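Local coordinates for protein tryptophan decarboxylase 1 (Oryza sativa subsp. japonica, PDB 6KHO) that uses pyridoxal 5'-phosphate to decarboxylate L-tryptophan to tryptamine and 5-hydroxy-L-tryptophan to serotonin, as a homodimer, at residues A[265-270]-A[294-299]; A[53-58]-A[91-96]; A[423-428]-A[436-441]; A[147-152]-A[305-310]. One frame throughout, in Å; residues are numbered along the deposited sequence.

Contact 1. Residues A[265-270]-A[294-299]; sequences YVCATV and WVHVDA. With PLP (pyridoxal-5'-phosphate), chain C.
Tyr265 leans from its strand across Trp294 and His296 of the neighbouring parallel strand. With CG anti to the backbone N (chi1 -177°), its CB stays near Trp294 O, CD2 passes Trp294 CB, and CE2 lies 3.6 Å from Trp294 CD1. The two ring planes are nearly parallel but slid apart, with little overlap. CZ then meets His296 CB, and the tip, OH, sits 3.1 Å from that CB while hydrogen-bonding Thr182. A leucine here would probably leave Thr182 without this partner and open a gap beside His296. His296 itself is fixed at both nitrogens, by Ser323 and Ser325. Between the strands, Val266 N to Trp294 O (2.7 Å) is the first of five backbone hydrogen bonds. Further along, one water joins Thr269 OG1 to Asp298 OD2, which lies 2.8 Å from PLP N1, while OD1 accepts Ala300 N. Beta-branched Val266 and Val297 pack against helix 281-289 on the other face. This beta-alpha-beta unit's second strand delivers the cofactor's aspartate, as in fold-type I PLP enzymes.

Contact 2. Residues A[53-58]-A[91-96]; sequences VLPNVK and GMTHWA
Val53, Leu54 and Pro55 run roughly antiparallel to Gly91 through His94, two irregular segments held together by one backbone bond. Val53 O receives His94 N at 3.0 Å, in the carbonyl plane, and also the CA-H of Thr93. The closest side-chain packing is at Pro55: its CD lies 3.4 Å from Thr93 OG1 and 3.5 Å from Met92 O, while CG leans on Gly91 O. A proline suits this place because its rigid ring has no N-H to satisfy and presents a compact apolar edge to the backbone. An alanine here, lacking CG and CD, would probably open a gap between Thr93 OG1 and Met92 O. Thr93 sets OG1 beside its own backbone N (chi1 -65°), from where it bonds Gln130 O of the second subunit, while its CG2 touches Leu54 CD2 at 3.9 Å. Toward Val57 the fit slackens: CG1 comes only to 4.0 Å from Gly91 CA, and the exposed Asn56 points away. The contact joins the loop between helices 27-47 and 61-65 to the loop between helices 77-88 and 110-122; Tyr44 of helix 27-47 bonds His94 ND1, and Pro133 of the second subunit packs on Pro55.

Contact 3. Residues A[423-428]-A[436-441]; sequences DRFEVV and VCFRIR
Phe425 sets its ring against Ile440, whose CG1 methylene lodges against CE1, 3.6 Å away. Next along, Phe425 CD1 reaches the edge of the Phe438 ring at CD2, 4.1 Å away. Trp502 meets the Phe425 ring and Phe415 the Phe438 ring, both edge-to-face, wedging the hairpin's aromatics against helices 495-513 and 386-420. Backbone bonds pair Glu426 with Arg439 in both directions, Glu426 N to Arg439 O being 3.0 Å. This is a beta hairpin, strands 425-427 and 435-440, at one border of a four-stranded antiparallel sheet. The side chains of Glu426 and Arg439 lie side by side, pointing the same way. OE2 of Glu426 takes Arg439 NE at 3.0 Å in an almost straight hydrogen bond (177°) that is part of a salt bridge, on the anti side of the carboxylate, somewhat out of its plane, but within the guanidinium plane. Glu451 and Asp455 share that arginine's charge. Val428 CG2 fits against the aliphatic part of Arg439, 3.9 Å from CG. Arg441 bends at chi3 (-89°) and lays one guanidinium face over Phe425 O and Glu426 CB; its NH1 makes a long salt bridge, 3.6 Å, to Glu426 OE1, and its NE bonds Asp423 O weakly.

Contact 4. Residues A[147-152]-A[305-310]; sequences AQMLNL and ACICPE
The C-terminal end of helix 133-149, closed by a Schellman motif, brings Met149 and Leu150 against Cys306 and Ile307 in the loop between strands 294-298 and 323-326. Asn151 takes the positive phi (55°) that ends the helix, a conformation asparagine tolerates better than most residues with a side chain, and two bonds run back into the last turn: Leu152 N to Ala147 O and Asn151 N to Gln148 O. The carbonyl of Met149 points at the loop. It accepts two waters, one shared with Cys306 O, the other with Ile307 O, and receives Ile307 CA-H at a CA to O distance of 3.4 Å. Both waters donate at each end, so acceptors that cannot bond one another directly are bridged. Arg312 and Gln402 also hold Leu150 O and Ile307 O, respectively. Methyls of Ile307 and Leu150, with CB of Met149 and Cys306, build the apolar half. With CG2 anti to the carbonyl carbon (chi1 72° for CG1), the Ile307 methyl reaches Met149 CB at 3.8 Å. Met149 carries on to Met393 and Leu401 of helix 386-420, and also packs on Pro70 of the second subunit. Leu150 CD2 lies 4.0 Å from Cys306 CB and 3.6 Å from Ile307 CG2.

In the fold
Contact 2 comes first along the chain and is complete before the others begin. Contact 4 then ties segment 147-152 to 305-310, with contact 1 lying wholly in the chain between them, and contact 3 follows last, in the C-terminal part of the chain. Contacts 1 and 4 are the nearest pair, centres about 18 Å apart; the loop of contact 4 follows strand 294-298, which contact 1 joins to its neighbour in the mixed seven-stranded sheet carrying the cofactor aspartate. Contact 3 belongs to the separate antiparallel sheet, its centre about 30 Å from that of contact 1. Contact 2 lies across the chain's centre from contact 1, their centres about 34 Å apart. Contacts 2 and 4 both touch the second subunit, so both lie at the dimer interface.

Contact 1. Residues A[265-270]-A[294-299]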
loop_
_atom_site.group_PDB
_atom_site.type_symbol
_atom_site.label_atom_id
_atom_site.label_comp_id
_atom_site.label_asym_id
_atom_site.label_seq_id
_atom_site.Cartn_x
_atom_site.Cartn_y
_atom_site.Cartn_z
ATOM N N TYR A 265 -24.337 6.051 2.366
ATOM C CA TYR A 265 -23.451 4.890 2.409
ATOM C C TYR A 265 -23.674 4.160 3.723
ATOM O O TYR A 265 -23.768 4.795 4.778
ATOM C CB TYR A 265 -21.995 5.348 2.268
ATOM C CG TYR A 265 -20.897 4.286 2.205
ATOM C CD1 TYR A 265 -20.553 3.522 3.312
ATOM C CD2 TYR A 265 -20.147 4.126 1.040
ATOM C CE1 TYR A 265 -19.501 2.582 3.237
ATOM C CE2 TYR A 265 -19.099 3.202 0.956
ATOM C CZ TYR A 265 -18.786 2.434 2.050
ATOM O OH TYR A 265 -17.718 1.551 1.957
ATOM N N VAL A 266 -23.776 2.835 3.650
ATOM C CA VAL A 266 -23.891 1.972 4.823
ATOM C C VAL A 266 -22.778 0.923 4.769
ATOM O O VAL A 266 -22.568 0.292 3.731
ATOM C CB VAL A 266 -25.266 1.273 4.888
ATOM C CG1 VAL A 266 -25.353 0.388 6.110
ATOM C CG2 VAL A 266 -26.433 2.294 4.872
ATOM N N CYS A 267 -22.088 0.710 5.892
ATOM C CA CYS A 267 -21.122 -0.380 6.012
ATOM C C CYS A 267 -21.710 -1.491 6.871
ATOM O O CYS A 267 -22.051 -1.264 8.033
ATOM C CB CYS A 267 -19.799 0.103 6.614
ATOM S SG CYS A 267 -18.475 -1.176 6.564
ATOM N N ALA A 268 -21.839 -2.681 6.300
ATOM C CA ALA A 268 -22.210 -3.881 7.039
ATOM C C ALA A 268 -20.973 -4.748 7.217
ATOM O O ALA A 268 -20.170 -4.884 6.288
ATOM C CB ALA A 268 -23.291 -4.675 6.306
ATOM N N THR A 269 -20.805 -5.330 8.404
ATOM C CA THR A 269 -19.631 -6.147 8.696
ATOM C C THR A 269 -20.036 -7.595 8.928
ATOM O O THR A 269 -20.939 -7.873 9.728
ATOM C CB THR A 269 -18.871 -5.620 9.921
ATOM O OG1 THR A 269 -18.440 -4.280 9.675
ATOM C CG2 THR A 269 -17.619 -6.493 10.206
ATOM N N VAL A 270 -19.361 -8.512 8.239
ATOM C CA VAL A 270 -19.481 -9.944 8.491
ATOM C C VAL A 270 -18.207 -10.371 9.214
ATOM O O VAL A 270 -17.144 -10.525 8.595
ATOM C CB VAL A 270 -19.699 -10.740 7.201
ATOM C CG1 VAL A 270 -19.742 -12.239 7.505
ATOM C CG2 VAL A 270 -20.988 -10.292 6.524
ATOM N N TRP A 294 -25.330 3.597 -0.962
ATOM C CA TRP A 294 -24.328 2.570 -1.233
ATOM C C TRP A 294 -24.210 1.626 -0.039
ATOM O O TRP A 294 -24.203 2.066 1.116
ATOM C CB TRP A 294 -22.980 3.236 -1.505
ATOM C CG TRP A 294 -21.894 2.362 -2.032
ATOM C CD1 TRP A 294 -21.204 1.392 -1.355
ATOM C CD2 TRP A 294 -21.314 2.436 -3.335
ATOM N NE1 TRP A 294 -20.254 0.828 -2.182
ATOM C CE2 TRP A 294 -20.296 1.458 -3.398
ATOM C CE3 TRP A 294 -21.566 3.227 -4.465
ATOM C CZ2 TRP A 294 -19.535 1.241 -4.554
ATOM C CZ3 TRP A 294 -20.798 3.019 -5.607
ATOM C CH2 TRP A 294 -19.793 2.042 -5.638
ATOM N N VAL A 295 -24.135 0.326 -0.312
ATOM C CA VAL A 295 -23.911 -0.671 0.731
ATOM C C VAL A 295 -22.589 -1.384 0.460
ATOM O O VAL A 295 -22.439 -2.051 -0.568
ATOM C CB VAL A 295 -25.046 -1.694 0.821
ATOM C CG1 VAL A 295 -24.708 -2.718 1.888
ATOM C CG2 VAL A 295 -26.364 -0.991 1.175
ATOM N N HIS A 296 -21.651 -1.266 1.391
ATOM C CA HIS A 296 -20.405 -2.026 1.353
ATOM C C HIS A 296 -20.400 -3.063 2.473
ATOM O O HIS A 296 -20.816 -2.770 3.600
ATOM C CB HIS A 296 -19.198 -1.103 1.493
ATOM C CG HIS A 296 -17.889 -1.834 1.490
ATOM N ND1 HIS A 296 -17.295 -2.280 0.332
ATOM C CD2 HIS A 296 -17.081 -2.223 2.504
ATOM C CE1 HIS A 296 -16.162 -2.897 0.630
ATOM N NE2 HIS A 296 -16.011 -2.879 1.944
ATOM N N VAL A 297 -19.967 -4.284 2.154
ATOM C CA VAL A 297 -19.798 -5.348 3.141
ATOM C C VAL A 297 -18.306 -5.480 3.466
ATOM O O VAL A 297 -17.485 -5.752 2.578
ATOM C CB VAL A 297 -20.377 -6.679 2.637
ATOM C CG1 VAL A 297 -20.043 -7.812 3.616
ATOM C CG2 VAL A 297 -21.893 -6.561 2.412
ATOM N N ASP A 298 -17.953 -5.287 4.740
ATOM C CA ASP A 298 -16.592 -5.514 5.239
ATOM C C ASP A 298 -16.531 -6.922 5.809
ATOM O O ASP A 298 -17.103 -7.189 6.874
ATOM C CB ASP A 298 -16.226 -4.489 6.315
ATOM C CG ASP A 298 -14.855 -4.766 6.974
ATOM O OD1 ASP A 298 -14.066 -5.597 6.468
ATOM O OD2 ASP A 298 -14.560 -4.125 8.007
ATOM N N ALA A 299 -15.854 -7.828 5.098
ATOM C CA ALA A 299 -15.660 -9.200 5.556
ATOM C C ALA A 299 -14.178 -9.531 5.641
ATOM O O ALA A 299 -13.746 -10.613 5.251
ATOM C CB ALA A 299 -16.376 -10.197 4.652
HETATM N N1 PLP C . -12.173 -4.632 9.284
HETATM C C2 PLP C . -12.215 -5.876 9.881
HETATM C C2A PLP C . -13.513 -6.577 10.140
HETATM C C3 PLP C . -11.035 -6.499 10.257
HETATM O O3 PLP C . -11.081 -7.734 10.845
HETATM C C4 PLP C . -9.812 -5.882 10.022
HETATM C C4A PLP C . -8.546 -6.689 10.070
HETATM C C5 PLP C . -9.769 -4.631 9.424
HETATM C C6 PLP C . -10.958 -4.005 9.059
HETATM C C5A PLP C . -8.411 -3.996 9.209
HETATM O O4P PLP C . -8.436 -2.884 8.347
HETATM P P PLP C . -7.106 -2.431 7.530
HETATM O O1P PLP C . -5.921 -2.342 8.452
HETATM O O2P PLP C . -7.419 -1.099 6.893
HETATM O O3P PLP C . -6.749 -3.439 6.452
HETATM O O HOH W 1 -15.735 -3.584 10.384
#

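Contact 2. Residues A[53-58]-A[91-96]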
loop_
_atom_site.group_PDB
_atom_site.type_symbol
_atom_site.label_atom_id
_atom_site.label_comp_id
_atom_site.label_asym_id
_atom_site.label_seq_id
_atom_site.Cartn_x
_atom_site.Cartn_y
_atom_site.Cartn_z
ATOM N N VAL A 53 6.501 -14.552 23.252
ATOM C CA VAL A 53 5.686 -13.940 22.197
ATOM C C VAL A 53 5.852 -12.428 22.207
ATOM O O VAL A 53 6.116 -11.807 21.168
ATOM C CB VAL A 53 4.211 -14.341 22.337
ATOM C CG1 VAL A 53 3.419 -13.719 21.191
ATOM C CG2 VAL A 53 4.065 -15.854 22.331
ATOM N N LEU A 54 5.703 -11.808 23.383
ATOM C CA LEU A 54 5.930 -10.373 23.524
ATOM C C LEU A 54 7.360 -10.111 23.977
ATOM O O LEU A 54 7.908 -10.885 24.760
ATOM C CB LEU A 54 4.966 -9.762 24.540
ATOM C CG LEU A 54 3.503 -9.735 24.104
ATOM C CD1 LEU A 54 2.603 -9.550 25.314
ATOM C CD2 LEU A 54 3.286 -8.631 23.087
ATOM N N PRO A 55 7.982 -9.036 23.508
ATOM C CA PRO A 55 9.370 -8.757 23.880
ATOM C C PRO A 55 9.451 -8.001 25.200
ATOM O O PRO A 55 8.452 -7.562 25.777
ATOM C CB PRO A 55 9.868 -7.887 22.721
ATOM C CG PRO A 55 8.642 -7.122 22.316
ATOM C CD PRO A 55 7.467 -8.054 22.539
ATOM N N ASN A 56 10.689 -7.840 25.655
ATOM C CA ASN A 56 11.012 -7.153 26.897
ATOM C C ASN A 56 12.017 -6.037 26.606
ATOM O O ASN A 56 13.172 -6.080 27.028
ATOM C CB ASN A 56 11.559 -8.150 27.921
ATOM C CG ASN A 56 11.675 -7.557 29.304
ATOM O OD1 ASN A 56 10.740 -6.924 29.800
ATOM N ND2 ASN A 56 12.820 -7.762 29.941
ATOM N N VAL A 57 11.575 -5.035 25.853
ATOM C CA VAL A 57 12.409 -3.898 25.495
ATOM C C VAL A 57 11.676 -2.627 25.897
ATOM O O VAL A 57 10.453 -2.610 26.058
ATOM C CB VAL A 57 12.763 -3.857 23.987
ATOM C CG1 VAL A 57 13.513 -5.118 23.557
ATOM C CG2 VAL A 57 11.492 -3.685 23.150
ATOM N N LYS A 58 12.442 -1.558 26.054
ATOM C CA LYS A 58 11.887 -0.248 26.327
ATOM C C LYS A 58 11.825 0.575 25.049
ATOM O O LYS A 58 12.645 0.389 24.144
ATOM C CB LYS A 58 12.737 0.503 27.358
ATOM C CG LYS A 58 12.810 -0.167 28.714
ATOM C CD LYS A 58 14.061 0.274 29.463
ATOM C CE LYS A 58 13.889 1.649 30.075
ATOM N NZ LYS A 58 15.018 1.931 31.007
ATOM N N GLY A 91 13.373 -7.679 19.826
ATOM C CA GLY A 91 12.401 -6.634 20.075
ATOM C C GLY A 91 11.095 -6.797 19.328
ATOM O O GLY A 91 10.258 -5.888 19.367
ATOM N N MET A 92 10.889 -7.927 18.658
ATOM C CA MET A 92 9.666 -8.205 17.917
ATOM C C MET A 92 8.595 -8.805 18.809
ATOM O O MET A 92 8.886 -9.559 19.738
ATOM C CB MET A 92 9.926 -9.212 16.799
ATOM C CG MET A 92 10.480 -8.676 15.524
ATOM S SD MET A 92 11.015 -10.136 14.590
ATOM C CE MET A 92 9.475 -11.037 14.412
ATOM N N THR A 93 7.339 -8.510 18.474
ATOM C CA THR A 93 6.212 -9.343 18.869
ATOM C C THR A 93 6.028 -10.415 17.797
ATOM O O THR A 93 5.945 -10.092 16.608
ATOM C CB THR A 93 4.950 -8.491 19.009
ATOM O OG1 THR A 93 5.136 -7.565 20.081
ATOM C CG2 THR A 93 3.713 -9.353 19.241
ATOM N N HIS A 94 5.966 -11.680 18.203
ATOM C CA HIS A 94 6.035 -12.770 17.224
ATOM C C HIS A 94 4.634 -13.164 16.770
ATOM O O HIS A 94 4.001 -14.076 17.308
ATOM C CB HIS A 94 6.825 -13.937 17.793
ATOM C CG HIS A 94 8.257 -13.582 18.054
ATOM N ND1 HIS A 94 9.171 -13.396 17.036
ATOM C CD2 HIS A 94 8.913 -13.307 19.208
ATOM C CE1 HIS A 94 10.338 -13.051 17.557
ATOM N NE2 HIS A 94 10.207 -12.985 18.873
ATOM N N TRP A 95 4.160 -12.464 15.737
ATOM C CA TRP A 95 2.897 -12.827 15.101
ATOM C C TRP A 95 2.907 -14.266 14.593
ATOM O O TRP A 95 1.861 -14.922 14.578
ATOM C CB TRP A 95 2.606 -11.862 13.952
ATOM C CG TRP A 95 2.098 -10.547 14.413
ATOM C CD1 TRP A 95 2.818 -9.549 14.994
ATOM C CD2 TRP A 95 0.745 -10.076 14.335
ATOM N NE1 TRP A 95 1.997 -8.486 15.289
ATOM C CE2 TRP A 95 0.722 -8.781 14.888
ATOM C CE3 TRP A 95 -0.444 -10.620 13.839
ATOM C CZ2 TRP A 95 -0.450 -8.019 14.969
ATOM C CZ3 TRP A 95 -1.609 -9.862 13.926
ATOM C CH2 TRP A 95 -1.603 -8.584 14.494
ATOM N N ALA A 96 4.078 -14.780 14.196
ATOM C CA ALA A 96 4.180 -16.139 13.682
ATOM C C ALA A 96 4.189 -17.191 14.783
ATOM O O ALA A 96 4.116 -18.385 14.475
ATOM C CB ALA A 96 5.452 -16.299 12.828
#

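Contact 3. Residues A[423-428]-A[436-441]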
loop_
_atom_site.group_PDB
_atom_site.type_symbol
_atom_site.label_atom_id
_atom_site.label_comp_id
_atom_site.label_asym_id
_atom_site.label_seq_id
_atom_site.Cartn_x
_atom_site.Cartn_y
_atom_site.Cartn_z
ATOM N N ASP A 423 -16.738 -23.762 35.461
ATOM C CA ASP A 423 -17.753 -22.826 35.929
ATOM C C ASP A 423 -17.175 -21.508 36.418
ATOM O O ASP A 423 -17.949 -20.599 36.742
ATOM C CB ASP A 423 -18.589 -23.471 37.031
ATOM C CG ASP A 423 -19.627 -24.417 36.476
ATOM O OD1 ASP A 423 -19.237 -25.374 35.766
ATOM O OD2 ASP A 423 -20.832 -24.193 36.736
ATOM N N ARG A 424 -15.851 -21.370 36.477
ATOM C CA ARG A 424 -15.281 -20.060 36.761
ATOM C C ARG A 424 -15.349 -19.135 35.553
ATOM O O ARG A 424 -15.188 -17.918 35.705
ATOM C CB ARG A 424 -13.826 -20.191 37.202
ATOM C CG ARG A 424 -13.603 -20.781 38.575
ATOM C CD ARG A 424 -12.121 -21.005 38.786
ATOM N NE ARG A 424 -11.625 -22.100 37.955
ATOM C CZ ARG A 424 -10.338 -22.377 37.783
ATOM N NH1 ARG A 424 -9.422 -21.626 38.377
ATOM N NH2 ARG A 424 -9.967 -23.396 37.017
ATOM N N PHE A 425 -15.575 -19.686 34.365
ATOM C CA PHE A 425 -15.494 -18.936 33.122
ATOM C C PHE A 425 -16.838 -18.946 32.409
ATOM O O PHE A 425 -17.658 -19.848 32.602
ATOM C CB PHE A 425 -14.410 -19.526 32.202
ATOM C CG PHE A 425 -13.026 -19.465 32.781
ATOM C CD1 PHE A 425 -12.246 -18.332 32.619
ATOM C CD2 PHE A 425 -12.510 -20.534 33.495
ATOM C CE1 PHE A 425 -10.970 -18.268 33.148
ATOM C CE2 PHE A 425 -11.236 -20.478 34.034
ATOM C CZ PHE A 425 -10.463 -19.339 33.862
ATOM N N GLU A 426 -17.049 -17.936 31.568
ATOM C CA GLU A 426 -18.207 -17.888 30.689
ATOM C C GLU A 426 -17.768 -17.513 29.281
ATOM O O GLU A 426 -16.831 -16.731 29.102
ATOM C CB GLU A 426 -19.266 -16.892 31.185
ATOM C CG GLU A 426 -18.761 -15.483 31.454
ATOM C CD GLU A 426 -19.885 -14.536 31.861
ATOM O OE1 GLU A 426 -21.053 -14.846 31.540
ATOM O OE2 GLU A 426 -19.600 -13.489 32.494
ATOM N N VAL A 427 -18.436 -18.097 28.289
ATOM C CA VAL A 427 -18.273 -17.696 26.896
ATOM C C VAL A 427 -19.265 -16.570 26.638
ATOM O O VAL A 427 -20.474 -16.759 26.784
ATOM C CB VAL A 427 -18.504 -18.873 25.937
ATOM C CG1 VAL A 427 -18.550 -18.384 24.491
ATOM C CG2 VAL A 427 -17.408 -19.926 26.114
ATOM N N VAL A 428 -18.751 -15.402 26.254
ATOM C CA VAL A 428 -19.550 -14.183 26.298
ATOM C C VAL A 428 -20.537 -14.102 25.129
ATOM O O VAL A 428 -21.676 -13.657 25.303
ATOM C CB VAL A 428 -18.614 -12.964 26.354
ATOM C CG1 VAL A 428 -19.376 -11.686 26.057
ATOM C CG2 VAL A 428 -17.958 -12.889 27.723
ATOM N N VAL A 436 -12.888 -17.024 19.995
ATOM C CA VAL A 436 -13.690 -17.295 21.185
ATOM C C VAL A 436 -13.531 -16.119 22.138
ATOM O O VAL A 436 -12.405 -15.725 22.462
ATOM C CB VAL A 436 -13.267 -18.607 21.870
ATOM C CG1 VAL A 436 -14.001 -18.768 23.195
ATOM C CG2 VAL A 436 -13.525 -19.791 20.965
ATOM N N CYS A 437 -14.651 -15.559 22.586
ATOM C CA CYS A 437 -14.635 -14.505 23.592
ATOM C C CYS A 437 -15.064 -15.111 24.926
ATOM O O CYS A 437 -16.113 -15.758 25.006
ATOM C CB CYS A 437 -15.560 -13.348 23.200
ATOM S SG CYS A 437 -15.016 -12.331 21.777
ATOM N N PHE A 438 -14.253 -14.905 25.961
ATOM C CA PHE A 438 -14.482 -15.550 27.245
ATOM C C PHE A 438 -13.991 -14.631 28.352
ATOM O O PHE A 438 -13.228 -13.691 28.109
ATOM C CB PHE A 438 -13.783 -16.918 27.329
ATOM C CG PHE A 438 -12.292 -16.833 27.525
ATOM C CD1 PHE A 438 -11.462 -16.389 26.503
ATOM C CD2 PHE A 438 -11.717 -17.190 28.733
ATOM C CE1 PHE A 438 -10.090 -16.305 26.684
ATOM C CE2 PHE A 438 -10.341 -17.112 28.919
ATOM C CZ PHE A 438 -9.528 -16.667 27.896
ATOM N N ARG A 439 -14.448 -14.901 29.576
ATOM C CA ARG A 439 -13.959 -14.134 30.712
ATOM C C ARG A 439 -14.188 -14.906 32.002
ATOM O O ARG A 439 -14.954 -15.874 32.051
ATOM C CB ARG A 439 -14.617 -12.750 30.786
ATOM C CG ARG A 439 -16.094 -12.745 31.129
ATOM C CD ARG A 439 -16.512 -11.334 31.510
ATOM N NE ARG A 439 -17.489 -11.325 32.594
ATOM C CZ ARG A 439 -17.486 -10.450 33.594
ATOM N NH1 ARG A 439 -16.552 -9.505 33.656
ATOM N NH2 ARG A 439 -18.420 -10.519 34.533
ATOM N N ILE A 440 -13.474 -14.472 33.039
ATOM C CA ILE A 440 -13.718 -14.947 34.396
ATOM C C ILE A 440 -15.079 -14.431 34.848
ATOM O O ILE A 440 -15.302 -13.217 34.917
ATOM C CB ILE A 440 -12.603 -14.488 35.346
ATOM C CG1 ILE A 440 -11.319 -15.288 35.097
ATOM C CG2 ILE A 440 -13.052 -14.609 36.803
ATOM C CD1 ILE A 440 -10.073 -14.642 35.687
ATOM N N ARG A 441 -15.994 -15.360 35.130
ATOM C CA ARG A 441 -17.340 -15.056 35.598
ATOM C C ARG A 441 -17.302 -14.296 36.923
ATOM O O ARG A 441 -16.346 -14.383 37.697
ATOM C CB ARG A 441 -18.132 -16.353 35.781
ATOM C CG ARG A 441 -19.548 -16.323 35.259
ATOM C CD ARG A 441 -20.405 -17.407 35.914
ATOM N NE ARG A 441 -20.364 -18.678 35.190
ATOM C CZ ARG A 441 -20.930 -18.896 34.000
ATOM N NH1 ARG A 441 -21.596 -17.924 33.379
ATOM N NH2 ARG A 441 -20.833 -20.094 33.429
#

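Contact 4. Residues A[147-152]-A[305-310]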
loop_
_atom_site.group_PDB
_atom_site.type_symbol
_atom_site.label_atom_id
_atom_site.label_comp_id
_atom_site.label_asym_id
_atom_site.label_seq_id
_atom_site.Cartn_x
_atom_site.Cartn_y
_atom_site.Cartn_z
ATOM N N ALA A 147 -13.323 -15.221 -6.301
ATOM C CA ALA A 147 -14.765 -15.008 -6.380
ATOM C C ALA A 147 -15.502 -16.325 -6.611
ATOM O O ALA A 147 -16.605 -16.528 -6.087
ATOM C CB ALA A 147 -15.089 -13.996 -7.482
ATOM N N GLN A 148 -14.906 -17.240 -7.383
ATOM C CA GLN A 148 -15.518 -18.556 -7.573
ATOM C C GLN A 148 -15.510 -19.360 -6.280
ATOM O O GLN A 148 -16.517 -19.981 -5.927
ATOM C CB GLN A 148 -14.801 -19.337 -8.673
ATOM C CG GLN A 148 -14.963 -18.772 -10.069
ATOM C CD GLN A 148 -14.166 -19.550 -11.097
ATOM O OE1 GLN A 148 -14.246 -20.776 -11.160
ATOM N NE2 GLN A 148 -13.380 -18.840 -11.903
ATOM N N MET A 149 -14.380 -19.367 -5.561
ATOM C CA MET A 149 -14.334 -20.055 -4.269
ATOM C C MET A 149 -15.386 -19.502 -3.309
ATOM O O MET A 149 -16.046 -20.263 -2.588
ATOM C CB MET A 149 -12.941 -19.937 -3.646
ATOM C CG MET A 149 -11.813 -20.538 -4.474
ATOM S SD MET A 149 -10.376 -20.978 -3.473
ATOM C CE MET A 149 -9.941 -19.408 -2.713
ATOM N N LEU A 150 -15.543 -18.178 -3.275
ATOM C CA LEU A 150 -16.511 -17.531 -2.397
ATOM C C LEU A 150 -17.936 -17.657 -2.902
ATOM O O LEU A 150 -18.867 -17.250 -2.195
ATOM C CB LEU A 150 -16.192 -16.042 -2.251
ATOM C CG LEU A 150 -14.892 -15.668 -1.546
ATOM C CD1 LEU A 150 -14.610 -14.178 -1.726
ATOM C CD2 LEU A 150 -15.000 -16.023 -0.082
ATOM N N ASN A 151 -18.121 -18.172 -4.112
ATOM C CA ASN A 151 -19.435 -18.222 -4.732
ATOM C C ASN A 151 -20.080 -16.844 -4.787
ATOM O O ASN A 151 -21.282 -16.692 -4.555
ATOM C CB ASN A 151 -20.339 -19.211 -4.010
ATOM C CG ASN A 151 -20.533 -20.447 -4.797
ATOM O OD1 ASN A 151 -21.325 -20.467 -5.738
ATOM N ND2 ASN A 151 -19.772 -21.483 -4.470
ATOM N N LEU A 152 -19.281 -15.822 -5.091
ATOM C CA LEU A 152 -19.872 -14.515 -5.322
ATOM C C LEU A 152 -20.802 -14.576 -6.535
ATOM O O LEU A 152 -20.548 -15.324 -7.480
ATOM C CB LEU A 152 -18.798 -13.456 -5.547
ATOM C CG LEU A 152 -17.906 -13.111 -4.353
ATOM C CD1 LEU A 152 -17.045 -11.907 -4.698
ATOM C CD2 LEU A 152 -18.734 -12.816 -3.104
ATOM N N ALA A 305 -13.656 -17.642 5.364
ATOM C CA ALA A 305 -14.395 -18.837 5.751
ATOM C C ALA A 305 -15.540 -19.137 4.793
ATOM O O ALA A 305 -16.025 -20.275 4.756
ATOM C CB ALA A 305 -14.929 -18.693 7.180
ATOM N N CYS A 306 -15.958 -18.157 4.000
ATOM C CA CYS A 306 -17.098 -18.304 3.111
ATOM C C CYS A 306 -16.768 -19.080 1.847
ATOM O O CYS A 306 -17.656 -19.279 1.009
ATOM C CB CYS A 306 -17.660 -16.925 2.772
ATOM S SG CYS A 306 -18.362 -16.098 4.238
ATOM N N ILE A 307 -15.522 -19.543 1.695
ATOM C CA ILE A 307 -15.217 -20.539 0.679
ATOM C C ILE A 307 -15.705 -21.924 1.075
ATOM O O ILE A 307 -15.650 -22.848 0.253
ATOM C CB ILE A 307 -13.704 -20.575 0.381
ATOM C CG1 ILE A 307 -12.946 -21.209 1.553
ATOM C CG2 ILE A 307 -13.205 -19.168 0.058
ATOM C CD1 ILE A 307 -11.468 -21.508 1.273
ATOM N N CYS A 308 -16.185 -22.093 2.326
ATOM C CA CYS A 308 -16.790 -23.330 2.820
ATOM C C CYS A 308 -18.308 -23.212 2.802
ATOM O O CYS A 308 -18.849 -22.191 3.258
ATOM C CB CYS A 308 -16.311 -23.629 4.236
ATOM S SG CYS A 308 -14.519 -23.876 4.360
ATOM N N PRO A 309 -19.016 -24.221 2.279
ATOM C CA PRO A 309 -20.485 -24.107 2.159
ATOM C C PRO A 309 -21.206 -23.827 3.469
ATOM O O PRO A 309 -22.218 -23.114 3.474
ATOM C CB PRO A 309 -20.881 -25.473 1.580
ATOM C CG PRO A 309 -19.675 -25.912 0.797
ATOM C CD PRO A 309 -18.485 -25.405 1.579
ATOM N N GLU A 310 -20.721 -24.366 4.585
ATOM C CA GLU A 310 -21.407 -24.174 5.856
ATOM C C GLU A 310 -21.278 -22.754 6.401
ATOM O O GLU A 310 -21.973 -22.418 7.365
ATOM C CB GLU A 310 -20.882 -25.178 6.883
ATOM C CG GLU A 310 -19.469 -24.899 7.347
ATOM C CD GLU A 310 -18.422 -25.718 6.600
ATOM O OE1 GLU A 310 -17.349 -25.973 7.197
ATOM O OE2 GLU A 310 -18.664 -26.098 5.428
HETATM O O HOH W 2 -18.530 -20.561 -1.234
HETATM O O HOH W 3 -15.250 -22.760 -2.450
#